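Local coordinates for glucan-binding protein C, GbpC (Streptococcus mutans UA159, PDB 5UQZ) that binds glucan at the streptococcal cell surface and probably mediates both sucrose-independent and sucrose-dependent adherence, at residues V152-T157 with V197-I202. Residues are numbered along the deposited sequence; the frame is centred on the assembly and turned at random.
Sequences VKINYT and VTMQII
Met199 and Tyr156 face each other as a non-hydrogen-bonded pair of two antiparallel strands, their side chains running alongside one another on the buried side of the sheet. From its CB, 3.5 Å from Asn155 O, the methionine continues to CG, which sits over the backbone, flanked by N and C (chi1 39°). The extended chi2 then sets SD beside the Tyr156 ring, 4.1 Å from CE2, in an oblique Met-aromatic contact. The bend at chi3 turns CE against two side chains of the partner strand, 4.0 Å from Tyr156 CE2 and 3.8 Å from Ile154 CG2. The same Ile154 methyl lies over one face of the tyrosine ring, toward its rim, while Val197 CG1 comes near the ring plane at an edge; on this buried face the Tyr156 hydroxyl is hydrogen-bonded to Tyr136 OH. Farther along, Ile154 and Ile201 lie side by side, and Val152 CG1 meets Ile201 CG2 at 3.8 Å. Paired backbone bonds at Lys153-Ile202, Asn155-Gln200 and Thr157-Thr198 set the register. The other side of the sheet is more polar: one water accepts from Asn155 ND2 and donates to Gln200 OE1 (2.7 Å), bridging the two amides, whose other ends bond Ser133 OG and Gly309 O. Both strands are interior to the antiparallel sheet of this beta-supersandwich domain: strand 132-137 flanks 151-160, and strand 312-319 flanks 194-204, with Phe312 and Phe314 packing against Met199.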
ATOM      1  N   VAL A 152      -6.069 -19.660  -6.525  1.00  6.38           N
ATOM      2  CA  VAL A 152      -6.393 -18.847  -5.366  1.00  6.56           C
ATOM      3  C   VAL A 152      -7.849 -18.439  -5.527  1.00  6.22           C
ATOM      4  O   VAL A 152      -8.252 -18.037  -6.617  1.00  7.62           O
ATOM      5  CB  VAL A 152      -5.501 -17.572  -5.261  1.00  7.47           C
ATOM      6  CG1 VAL A 152      -5.754 -16.831  -3.965  1.00  8.93           C
ATOM      7  CG2 VAL A 152      -3.999 -17.953  -5.393  1.00  8.47           C
ATOM      8  N   LYS A 153      -8.618 -18.478  -4.438  1.00  6.24           N
ATOM      9  CA  LYS A 153      -9.947 -17.884  -4.438  1.00  6.44           C
ATOM     10  C   LYS A 153      -9.959 -16.733  -3.448  1.00  6.00           C
ATOM     11  O   LYS A 153      -9.502 -16.903  -2.312  1.00  7.41           O
ATOM     12  CB  LYS A 153     -11.041 -18.904  -4.096  1.00  8.71           C
ATOM     13  CG  LYS A 153     -12.445 -18.303  -4.137  1.00 11.61           C
ATOM     14  CD  LYS A 153     -13.543 -19.373  -4.164  1.00 17.73           C
ATOM     15  CE  LYS A 153     -13.657 -20.186  -2.927  1.00 25.83           C
ATOM     16  NZ  LYS A 153     -14.946 -20.962  -3.015  1.00 34.66           N
ATOM     17  N   ILE A 154     -10.459 -15.580  -3.885  1.00  6.45           N
ATOM     18  CA  ILE A 154     -10.635 -14.451  -2.981  1.00  6.48           C
ATOM     19  C   ILE A 154     -12.072 -14.009  -3.064  1.00  7.10           C
ATOM     20  O   ILE A 154     -12.572 -13.677  -4.154  1.00  7.14           O
ATOM     21  CB  ILE A 154      -9.657 -13.287  -3.279  1.00  6.88           C
ATOM     22  CG1 ILE A 154      -8.221 -13.807  -3.348  1.00  7.69           C
ATOM     23  CG2 ILE A 154      -9.835 -12.210  -2.181  1.00  8.13           C
ATOM     24  CD1 ILE A 154      -7.170 -12.718  -3.584  1.00  8.94           C
ATOM     25  N   ASN A 155     -12.751 -13.977  -1.905  1.00  6.95           N
ATOM     26  CA  ASN A 155     -14.075 -13.403  -1.812  1.00  6.50           C
ATOM     27  C   ASN A 155     -13.953 -11.985  -1.299  1.00  7.07           C
ATOM     28  O   ASN A 155     -13.136 -11.707  -0.419  1.00  7.74           O
ATOM     29  CB  ASN A 155     -14.916 -14.231  -0.819  1.00  8.40           C
ATOM     30  CG  ASN A 155     -15.213 -15.607  -1.341  1.00  9.51           C
ATOM     31  OD1 ASN A 155     -15.122 -15.868  -2.545  1.00 10.84           O
ATOM     32  ND2 ASN A 155     -15.484 -16.533  -0.446  1.00 11.42           N
ATOM     33  N   TYR A 156     -14.769 -11.091  -1.864  1.00  6.62           N
ATOM     34  CA  TYR A 156     -14.790  -9.686  -1.471  1.00  7.57           C
ATOM     35  C   TYR A 156     -16.236  -9.270  -1.244  1.00  7.23           C
ATOM     36  O   TYR A 156     -17.121  -9.589  -2.056  1.00  7.91           O
ATOM     37  CB  TYR A 156     -14.249  -8.771  -2.605  1.00  7.58           C
ATOM     38  CG  TYR A 156     -12.873  -9.111  -3.101  1.00  6.76           C
ATOM     39  CD1 TYR A 156     -12.663 -10.009  -4.144  1.00  6.98           C
ATOM     40  CD2 TYR A 156     -11.782  -8.422  -2.614  1.00  7.23           C
ATOM     41  CE1 TYR A 156     -11.394 -10.235  -4.691  1.00  7.57           C
ATOM     42  CE2 TYR A 156     -10.487  -8.643  -3.141  1.00  8.02           C
ATOM     43  CZ  TYR A 156     -10.306  -9.524  -4.191  1.00  6.90           C
ATOM     44  OH  TYR A 156      -9.041  -9.725  -4.674  1.00  8.01           O
ATOM     45  N   THR A 157     -16.459  -8.494  -0.181  1.00  6.92           N
ATOM     46  CA  THR A 157     -17.796  -7.939   0.098  1.00  7.73           C
ATOM     47  C   THR A 157     -17.632  -6.473   0.492  1.00  6.97           C
ATOM     48  O   THR A 157     -16.921  -6.163   1.459  1.00  8.06           O
ATOM     49  CB  THR A 157     -18.495  -8.667   1.251  1.00  9.31           C
ATOM     50  OG1 THR A 157     -18.536 -10.059   0.935  1.00  9.82           O
ATOM     51  CG2 THR A 157     -19.922  -8.154   1.424  1.00 11.48           C
ATOM     52  N   VAL A 197     -14.281  -3.193   3.063  1.00  7.47           N
ATOM     53  CA  VAL A 197     -14.331  -4.420   2.245  1.00  7.53           C
ATOM     54  C   VAL A 197     -13.861  -5.581   3.125  1.00  7.02           C
ATOM     55  O   VAL A 197     -12.736  -5.559   3.635  1.00  8.37           O
ATOM     56  CB  VAL A 197     -13.427  -4.305   0.993  1.00  8.00           C
ATOM     57  CG1 VAL A 197     -13.422  -5.630   0.203  1.00  8.74           C
ATOM     58  CG2 VAL A 197     -13.894  -3.186   0.079  1.00  9.49           C
ATOM     59  N   THR A 198     -14.698  -6.609   3.245  1.00  7.18           N
ATOM     60  CA  THR A 198     -14.288  -7.844   3.881  1.00  7.27           C
ATOM     61  C   THR A 198     -13.800  -8.810   2.803  1.00  7.31           C
ATOM     62  O   THR A 198     -14.431  -8.968   1.751  1.00  8.21           O
ATOM     63  CB  THR A 198     -15.465  -8.465   4.655  1.00  8.16           C
ATOM     64  OG1 THR A 198     -15.863  -7.576   5.694  1.00  9.15           O
ATOM     65  CG2 THR A 198     -15.101  -9.816   5.267  1.00 10.01           C
ATOM     66  N   MET A 199     -12.669  -9.446   3.087  1.00  7.81           N
ATOM     67  CA  MET A 199     -12.060 -10.369   2.148  1.00  7.65           C
ATOM     68  C   MET A 199     -11.713 -11.665   2.850  1.00  6.86           C
ATOM     69  O   MET A 199     -11.434 -11.699   4.055  1.00  7.60           O
ATOM     70  CB  MET A 199     -10.886  -9.793   1.442  1.00 17.45           C
ATOM     71  CG  MET A 199      -9.935  -8.972   2.007  1.00 22.29           C
ATOM     72  SD  MET A 199      -8.914  -8.129   0.642  1.00 13.92           S
ATOM     73  CE  MET A 199      -8.100  -9.550  -0.067  1.00 14.23           C
ATOM     74  N   GLN A 200     -11.640 -12.725   2.032  1.00  6.49           N
ATOM     75  CA  GLN A 200     -11.123 -13.998   2.516  1.00  6.59           C
ATOM     76  C   GLN A 200     -10.378 -14.657   1.375  1.00  5.80           C
ATOM     77  O   GLN A 200     -10.907 -14.737   0.254  1.00  7.06           O
ATOM     78  CB  GLN A 200     -12.237 -14.912   3.038  1.00  7.28           C
ATOM     79  CG  GLN A 200     -11.674 -16.161   3.642  1.00  8.69           C
ATOM     80  CD  GLN A 200     -12.746 -17.076   4.272  1.00  8.30           C
ATOM     81  OE1 GLN A 200     -13.942 -16.920   4.016  1.00 10.65           O
ATOM     82  NE2 GLN A 200     -12.302 -18.031   5.067  1.00 10.63           N
ATOM     83  N   ILE A 201      -9.162 -15.143   1.644  1.00  6.42           N
ATOM     84  CA  ILE A 201      -8.292 -15.768   0.639  1.00  6.59           C
ATOM     85  C   ILE A 201      -8.163 -17.246   0.939  1.00  6.34           C
ATOM     86  O   ILE A 201      -7.903 -17.636   2.087  1.00  7.14           O
ATOM     87  CB  ILE A 201      -6.900 -15.114   0.699  1.00  7.59           C
ATOM     88  CG1 ILE A 201      -6.975 -13.602   0.445  1.00  7.63           C
ATOM     89  CG2 ILE A 201      -5.975 -15.804  -0.329  1.00  8.12           C
ATOM     90  CD1 ILE A 201      -5.656 -12.864   0.779  1.00 10.28           C
ATOM     91  N   ILE A 202      -8.321 -18.074  -0.097  1.00  6.15           N
ATOM     92  CA  ILE A 202      -8.116 -19.511   0.030  1.00  6.60           C
ATOM     93  C   ILE A 202      -7.086 -19.913  -1.031  1.00  6.09           C
ATOM     94  O   ILE A 202      -7.223 -19.558  -2.209  1.00  6.82           O
ATOM     95  CB  ILE A 202      -9.429 -20.295  -0.183  1.00  8.03           C
ATOM     96  CG1 ILE A 202     -10.467 -19.932   0.892  1.00 11.23           C
ATOM     97  CG2 ILE A 202      -9.145 -21.792  -0.132  1.00 10.22           C
ATOM     98  CD1 ILE A 202     -11.800 -20.546   0.647  1.00 15.02           C
TER
HETATM   99  O   HOH W   1     -15.764 -15.746   2.364  1.00 11.45           O
HETATM  100  O   HOH W   2     -16.063 -11.334   1.360  1.00 10.90           O